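Particle-associated glycoside hydrolase (Acinetobacter phage Fri1, PDB 6C72) probably degrades the capsular polysaccharide of Acinetobacter baumannii as a tailspike of the virion, helping the phage to enter its host. Local coordinates at residues 188-194 / 220-226; 254-259 / 276-281. One frame throughout, in Å; residues are numbered along the deposited sequence.

Contact 1: residues 188-194 / 220-226; sequences QVYLVPE and FGIKIIG
Residues 190-192 run parallel to 222-224 in direct register, Tyr190 beside Ile222, Leu191 beside Lys223 and Val192 beside Ile224, the chain turning a corner at 189-190 and again at 221, where this ladder begins. Within it Val192 N reaches Lys223 O at 2.8 Å, nearly straight at 168°. At its end Val192 O takes two amide donors, Ile225 N at 2.7 Å in the carbonyl plane and Gly226 N at 2.9 Å from above it; Gly226, without a side chain, fits where its CA comes close to Pro193 O. Side chains alternate between two faces. On one, Leu191 and Lys223 lie side by side: Leu191 CG stands anti to the backbone N (chi1 175°), and Leu191 CD1 rests on the aliphatic stem of Lys223, 3.8 Å from CD, and also meets Ile225 CD1 at 4.0 Å. The fully extended lysine thus offers methylenes to leucine and carries NZ on to Asn164 of the second subunit. Beside them, Gln188 CB meets the Phe220 ring at its edge. Past the ladder, on the side of Leu191, Glu194 lies alongside Ile225, Glu194 OE1 3.6 Å from Ile225 CG2, while Glu194 OE2 forms a salt bridge with Lys249 and accepts amides of Val170 and Gln171 of the second subunit. On the other face, Val192 CG2 lies 4.2 Å from Ile224 CG1, branched residues suited to a buried strand. Parallel strands stacked in register, apolar on the Val192 face and meeting a neighbouring subunit on the Leu191 face, mark a parallel beta-helix, the fold familiar from trimeric phage tailspikes.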
loop_
_atom_site.group_PDB
_atom_site.type_symbol
_atom_site.label_atom_id
_atom_site.label_comp_id
_atom_site.label_asym_id
_atom_site.label_seq_id
_atom_site.Cartn_x
_atom_site.Cartn_y
_atom_site.Cartn_z
ATOM N N GLN A 188 -31.447 -16.153 -4.411
ATOM C CA GLN A 188 -30.338 -15.385 -4.963
ATOM C C GLN A 188 -30.252 -15.630 -6.460
ATOM O O GLN A 188 -30.831 -16.586 -6.982
ATOM C CB GLN A 188 -29.002 -15.728 -4.284
ATOM C CG GLN A 188 -28.426 -17.090 -4.626
ATOM C CD GLN A 188 -29.177 -18.219 -3.939
ATOM O OE1 GLN A 188 -29.470 -18.144 -2.743
ATOM N NE2 GLN A 188 -29.466 -19.288 -4.683
ATOM N N VAL A 189 -29.530 -14.746 -7.156
ATOM C CA VAL A 189 -29.306 -14.961 -8.581
ATOM C C VAL A 189 -28.134 -15.908 -8.796
ATOM O O VAL A 189 -28.253 -16.921 -9.500
ATOM C CB VAL A 189 -29.065 -13.627 -9.315
ATOM C CG1 VAL A 189 -28.874 -13.875 -10.811
ATOM C CG2 VAL A 189 -30.198 -12.640 -9.078
ATOM N N TYR A 190 -27.002 -15.610 -8.154
ATOM C CA TYR A 190 -25.729 -16.288 -8.387
ATOM C C TYR A 190 -25.149 -16.726 -7.040
ATOM O O TYR A 190 -24.608 -15.909 -6.291
ATOM C CB TYR A 190 -24.768 -15.359 -9.122
ATOM C CG TYR A 190 -23.609 -16.042 -9.815
ATOM C CD1 TYR A 190 -23.691 -17.377 -10.215
ATOM C CD2 TYR A 190 -22.415 -15.344 -10.059
ATOM C CE1 TYR A 190 -22.630 -17.993 -10.867
ATOM C CE2 TYR A 190 -21.337 -15.951 -10.700
ATOM C CZ TYR A 190 -21.452 -17.271 -11.104
ATOM O OH TYR A 190 -20.390 -17.870 -11.744
ATOM N N LEU A 191 -25.255 -18.010 -6.727
ATOM C CA LEU A 191 -24.739 -18.565 -5.480
ATOM C C LEU A 191 -23.370 -19.197 -5.708
ATOM O O LEU A 191 -23.205 -20.037 -6.596
ATOM C CB LEU A 191 -25.710 -19.596 -4.906
ATOM C CG LEU A 191 -25.264 -20.370 -3.661
ATOM C CD1 LEU A 191 -25.100 -19.455 -2.456
ATOM C CD2 LEU A 191 -26.226 -21.518 -3.374
ATOM N N VAL A 192 -22.390 -18.787 -4.918
ATOM C CA VAL A 192 -21.075 -19.406 -5.014
ATOM C C VAL A 192 -20.883 -20.299 -3.794
ATOM O O VAL A 192 -20.479 -19.806 -2.734
ATOM C CB VAL A 192 -19.962 -18.361 -5.117
ATOM C CG1 VAL A 192 -18.663 -19.041 -5.456
ATOM C CG2 VAL A 192 -20.324 -17.286 -6.149
ATOM N N PRO A 193 -21.147 -21.604 -3.904
ATOM C CA PRO A 193 -21.088 -22.486 -2.732
ATOM C C PRO A 193 -19.693 -22.531 -2.139
ATOM O O PRO A 193 -18.707 -22.147 -2.770
ATOM C CB PRO A 193 -21.471 -23.867 -3.289
ATOM C CG PRO A 193 -22.141 -23.604 -4.553
ATOM C CD PRO A 193 -21.525 -22.334 -5.121
ATOM N N GLU A 194 -19.621 -23.044 -0.911
ATOM C CA GLU A 194 -18.326 -23.309 -0.305
ATOM C C GLU A 194 -17.559 -24.313 -1.159
ATOM O O GLU A 194 -18.146 -25.144 -1.857
ATOM C CB GLU A 194 -18.488 -23.818 1.130
ATOM C CG GLU A 194 -19.234 -25.152 1.259
ATOM C CD GLU A 194 -20.741 -24.983 1.342
ATOM O OE1 GLU A 194 -21.231 -23.903 0.931
ATOM O OE2 GLU A 194 -21.421 -25.928 1.816
ATOM N N PHE A 220 -30.672 -11.879 -2.786
ATOM C CA PHE A 220 -29.300 -11.524 -3.099
ATOM C C PHE A 220 -29.066 -11.555 -4.598
ATOM O O PHE A 220 -29.625 -12.397 -5.315
ATOM C CB PHE A 220 -28.303 -12.489 -2.450
ATOM C CG PHE A 220 -28.433 -12.604 -0.954
ATOM C CD1 PHE A 220 -28.137 -11.518 -0.129
ATOM C CD2 PHE A 220 -28.833 -13.809 -0.371
ATOM C CE1 PHE A 220 -28.247 -11.629 1.256
ATOM C CE2 PHE A 220 -28.937 -13.930 1.005
ATOM C CZ PHE A 220 -28.639 -12.837 1.827
ATOM N N GLY A 221 -28.216 -10.642 -5.063
ATOM C CA GLY A 221 -27.638 -10.781 -6.383
ATOM C C GLY A 221 -26.563 -11.849 -6.377
ATOM O O GLY A 221 -26.787 -12.972 -6.832
ATOM N N ILE A 222 -25.394 -11.513 -5.841
ATOM C CA ILE A 222 -24.287 -12.449 -5.687
ATOM C C ILE A 222 -24.169 -12.778 -4.211
ATOM O O ILE A 222 -23.997 -11.876 -3.382
ATOM C CB ILE A 222 -22.961 -11.882 -6.220
ATOM C CG1 ILE A 222 -23.125 -11.336 -7.640
ATOM C CG2 ILE A 222 -21.867 -12.957 -6.168
ATOM C CD1 ILE A 222 -21.925 -10.562 -8.136
ATOM N N LYS A 223 -24.311 -14.058 -3.882
ATOM C CA LYS A 223 -24.054 -14.586 -2.548
ATOM C C LYS A 223 -22.823 -15.474 -2.635
ATOM O O LYS A 223 -22.832 -16.478 -3.356
ATOM C CB LYS A 223 -25.258 -15.371 -2.011
ATOM C CG LYS A 223 -25.004 -16.018 -0.671
ATOM C CD LYS A 223 -26.213 -16.760 -0.082
ATOM C CE LYS A 223 -25.791 -17.379 1.262
ATOM N NZ LYS A 223 -26.815 -18.238 1.947
ATOM N N ILE A 224 -21.766 -15.101 -1.921
ATOM C CA ILE A 224 -20.474 -15.769 -2.028
ATOM C C ILE A 224 -20.203 -16.551 -0.751
ATOM O O ILE A 224 -20.121 -15.970 0.338
ATOM C CB ILE A 224 -19.345 -14.771 -2.310
ATOM C CG1 ILE A 224 -19.596 -14.048 -3.639
ATOM C CG2 ILE A 224 -18.018 -15.493 -2.352
ATOM C CD1 ILE A 224 -18.542 -12.953 -3.936
ATOM N N ILE A 225 -20.090 -17.869 -0.888
ATOM C CA ILE A 225 -19.548 -18.726 0.161
ATOM C C ILE A 225 -18.183 -19.276 -0.218
ATOM O O ILE A 225 -17.385 -19.582 0.681
ATOM C CB ILE A 225 -20.508 -19.892 0.493
ATOM C CG1 ILE A 225 -21.958 -19.420 0.525
ATOM C CG2 ILE A 225 -20.149 -20.575 1.823
ATOM C CD1 ILE A 225 -22.929 -20.570 0.737
ATOM N N GLY A 226 -17.879 -19.387 -1.513
ATOM C CA GLY A 226 -16.634 -19.953 -1.982
ATOM C C GLY A 226 -15.483 -18.966 -1.931
ATOM O O GLY A 226 -15.515 -17.954 -1.228
#

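Contact 2: residues 254-259 / 276-281; sequences CSNHYF and YCHDVT. With ZN (zinc ion), chain H.
Asp279 OD1 takes the ND1-H of His278 at 2.7 Å, almost straight (168°) and in the ring plane, helping to fix the rotation of an imidazole that Ser255 covers on one face. Ser255 CB sits 3.7 Å from the centroid of the His278 ring, 14° off its normal, a CH-pi contact; the ring also stacks with Tyr313. His278 NE2 binds a zinc ion at 2.0 Å, alongside four waters. Water 1 donates to Ser255 OG at 3.2 Å; the hydroxyl, set between its own N and carbonyl carbon (chi1 69°), is also bonded to Asp227. Asp279 has further partners in Asn314 and, through OD2, Asn352 of the second subunit. Asp279 at the corner and Asn256, its register partner, both adopt positive phi, which these two residue types tolerate well. Beyond them the parallel pairing is regular: His257 O accepts Thr281 N and Thr281 O accepts Phe259 N, each at 2.9 Å. Here Val280 CG1 meets the edge of the Phe259 ring, 3.9 Å from CE1, while on the other face Thr281 CB packs against Tyr258 CD1. With its ND1 proton held by a carboxylate, the imidazole turns the NE2 lone pair to the metal, and the nearby negative charge probably strengthens that bond; with one imidazole and four waters as modelled ligands, the ion is probably held less tightly than by several side chains.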
loop_
_atom_site.group_PDB
_atom_site.type_symbol
_atom_site.label_atom_id
_atom_site.label_comp_id
_atom_site.label_asym_id
_atom_site.label_seq_id
_atom_site.Cartn_x
_atom_site.Cartn_y
_atom_site.Cartn_z
ATOM N N CYS A 254 -13.044 -18.423 2.330
ATOM C CA CYS A 254 -13.885 -17.428 1.662
ATOM C C CYS A 254 -13.037 -16.151 1.570
ATOM O O CYS A 254 -13.151 -15.245 2.400
ATOM C CB CYS A 254 -15.183 -17.205 2.416
ATOM S SG CYS A 254 -16.353 -16.123 1.553
ATOM N N SER A 255 -12.154 -16.091 0.577
ATOM C CA SER A 255 -11.138 -15.052 0.580
ATOM C C SER A 255 -10.681 -14.745 -0.837
ATOM O O SER A 255 -11.029 -15.440 -1.794
ATOM C CB SER A 255 -9.935 -15.466 1.436
ATOM O OG SER A 255 -9.231 -16.534 0.820
ATOM N N ASN A 256 -9.839 -13.718 -0.939
ATOM C CA ASN A 256 -9.226 -13.321 -2.202
ATOM C C ASN A 256 -10.284 -12.897 -3.221
ATOM O O ASN A 256 -10.242 -13.282 -4.390
ATOM C CB ASN A 256 -8.340 -14.451 -2.744
ATOM C CG ASN A 256 -7.480 -14.016 -3.906
ATOM O OD1 ASN A 256 -7.068 -12.859 -3.979
ATOM N ND2 ASN A 256 -7.210 -14.933 -4.828
ATOM N N HIS A 257 -11.267 -12.122 -2.776
ATOM C CA HIS A 257 -12.328 -11.682 -3.664
ATOM C C HIS A 257 -12.010 -10.303 -4.214
ATOM O O HIS A 257 -11.613 -9.402 -3.471
ATOM C CB HIS A 257 -13.674 -11.674 -2.945
ATOM C CG HIS A 257 -14.039 -13.001 -2.361
ATOM N ND1 HIS A 257 -13.983 -14.169 -3.089
ATOM C CD2 HIS A 257 -14.496 -13.343 -1.133
ATOM C CE1 HIS A 257 -14.383 -15.177 -2.333
ATOM N NE2 HIS A 257 -14.701 -14.702 -1.143
ATOM N N TYR A 258 -12.237 -10.125 -5.505
ATOM C CA TYR A 258 -11.834 -8.915 -6.192
ATOM C C TYR A 258 -12.994 -8.374 -7.015
ATOM O O TYR A 258 -13.620 -9.118 -7.773
ATOM C CB TYR A 258 -10.623 -9.192 -7.076
ATOM C CG TYR A 258 -10.089 -7.952 -7.714
ATOM C CD1 TYR A 258 -9.298 -7.072 -7.004
ATOM C CD2 TYR A 258 -10.401 -7.647 -9.032
ATOM C CE1 TYR A 258 -8.811 -5.921 -7.593
ATOM C CE2 TYR A 258 -9.923 -6.512 -9.626
ATOM C CZ TYR A 258 -9.137 -5.646 -8.899
ATOM O OH TYR A 258 -8.666 -4.503 -9.494
ATOM N N PHE A 259 -13.264 -7.082 -6.867
ATOM C CA PHE A 259 -14.332 -6.398 -7.584
ATOM C C PHE A 259 -13.785 -5.107 -8.173
ATOM O O PHE A 259 -13.145 -4.321 -7.467
ATOM C CB PHE A 259 -15.520 -6.092 -6.661
ATOM C CG PHE A 259 -16.045 -7.302 -5.941
ATOM C CD1 PHE A 259 -15.464 -7.723 -4.742
ATOM C CD2 PHE A 259 -17.108 -8.022 -6.462
ATOM C CE1 PHE A 259 -15.937 -8.841 -4.070
ATOM C CE2 PHE A 259 -17.598 -9.150 -5.796
ATOM C CZ PHE A 259 -17.002 -9.565 -4.587
ATOM N N TYR A 276 -18.661 -12.790 6.440
ATOM C CA TYR A 276 -17.685 -13.783 6.895
ATOM C C TYR A 276 -16.735 -14.028 5.722
ATOM O O TYR A 276 -17.066 -14.794 4.813
ATOM C CB TYR A 276 -18.388 -15.057 7.341
ATOM C CG TYR A 276 -17.546 -16.147 8.001
ATOM C CD1 TYR A 276 -16.174 -16.017 8.186
ATOM C CD2 TYR A 276 -18.156 -17.327 8.425
ATOM C CE1 TYR A 276 -15.440 -17.029 8.776
ATOM C CE2 TYR A 276 -17.438 -18.347 9.009
ATOM C CZ TYR A 276 -16.085 -18.205 9.187
ATOM O OH TYR A 276 -15.386 -19.239 9.786
ATOM N N CYS A 277 -15.579 -13.359 5.740
ATOM C CA CYS A 277 -14.635 -13.398 4.626
ATOM C C CYS A 277 -13.407 -12.592 5.016
ATOM O O CYS A 277 -13.428 -11.816 5.973
ATOM C CB CYS A 277 -15.245 -12.844 3.336
ATOM S SG CYS A 277 -15.948 -11.161 3.496
ATOM N N HIS A 278 -12.331 -12.776 4.256
ATOM C CA HIS A 278 -11.170 -11.918 4.436
ATOM C C HIS A 278 -10.479 -11.706 3.095
ATOM O O HIS A 278 -10.726 -12.424 2.122
ATOM C CB HIS A 278 -10.193 -12.455 5.515
ATOM C CG HIS A 278 -9.501 -13.739 5.161
ATOM N ND1 HIS A 278 -8.248 -13.776 4.587
ATOM C CD2 HIS A 278 -9.861 -15.031 5.350
ATOM C CE1 HIS A 278 -7.879 -15.031 4.409
ATOM N NE2 HIS A 278 -8.838 -15.812 4.868
ATOM N N ASP A 279 -9.655 -10.656 3.052
ATOM C CA ASP A 279 -8.861 -10.261 1.887
ATOM C C ASP A 279 -9.757 -10.007 0.670
ATOM O O ASP A 279 -9.738 -10.722 -0.328
ATOM C CB ASP A 279 -7.770 -11.294 1.603
ATOM C CG ASP A 279 -6.592 -11.168 2.567
ATOM O OD1 ASP A 279 -6.602 -11.778 3.667
ATOM O OD2 ASP A 279 -5.652 -10.424 2.222
ATOM N N VAL A 280 -10.529 -8.930 0.782
ATOM C CA VAL A 280 -11.449 -8.495 -0.256
ATOM C C VAL A 280 -11.049 -7.104 -0.727
ATOM O O VAL A 280 -10.731 -6.230 0.087
ATOM C CB VAL A 280 -12.898 -8.492 0.266
ATOM C CG1 VAL A 280 -13.884 -8.105 -0.856
ATOM C CG2 VAL A 280 -13.226 -9.835 0.889
ATOM N N THR A 281 -11.065 -6.892 -2.039
ATOM C CA THR A 281 -10.701 -5.597 -2.591
ATOM C C THR A 281 -11.789 -5.098 -3.533
ATOM O O THR A 281 -12.223 -5.822 -4.434
ATOM C CB THR A 281 -9.354 -5.661 -3.319
ATOM O OG1 THR A 281 -8.327 -5.985 -2.377
ATOM C CG2 THR A 281 -9.028 -4.323 -3.962
HETATM ZN ZN ZN H . -8.841 -17.855 4.791
HETATM O O HOH W 1 -7.646 -18.326 2.904
HETATM O O HOH W 2 -10.760 -18.313 5.489
HETATM O O HOH W 3 -7.402 -18.151 6.512
HETATM O O HOH W 4 -8.697 -20.120 5.177
#

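In the fold
Travelling from the N terminus, the chain first closes contact 1, when 220-226 settles beside 188-194 after one circuit of the helix, and then contact 2, when 276-281 settles beside 254-259. The two closures follow in series, neither enclosing the other. Contact 1 lies on the ladder 188-192/220-224/244-247, contact 2 on 230-232/255-260/280-283. Strand 244-247 pairs with 220-224, and its Ile246 touches Cys254 and Cys277. The contacts also meet directly, centres about 13 Å apart: Gly226 O, in the loop after strand 220-224, lies 3.2 Å from His257 CE1, and Ile224 CG2 packs on His257 NE2 at 3.6 Å. Both join their coils to a neighbouring subunit of the trimer.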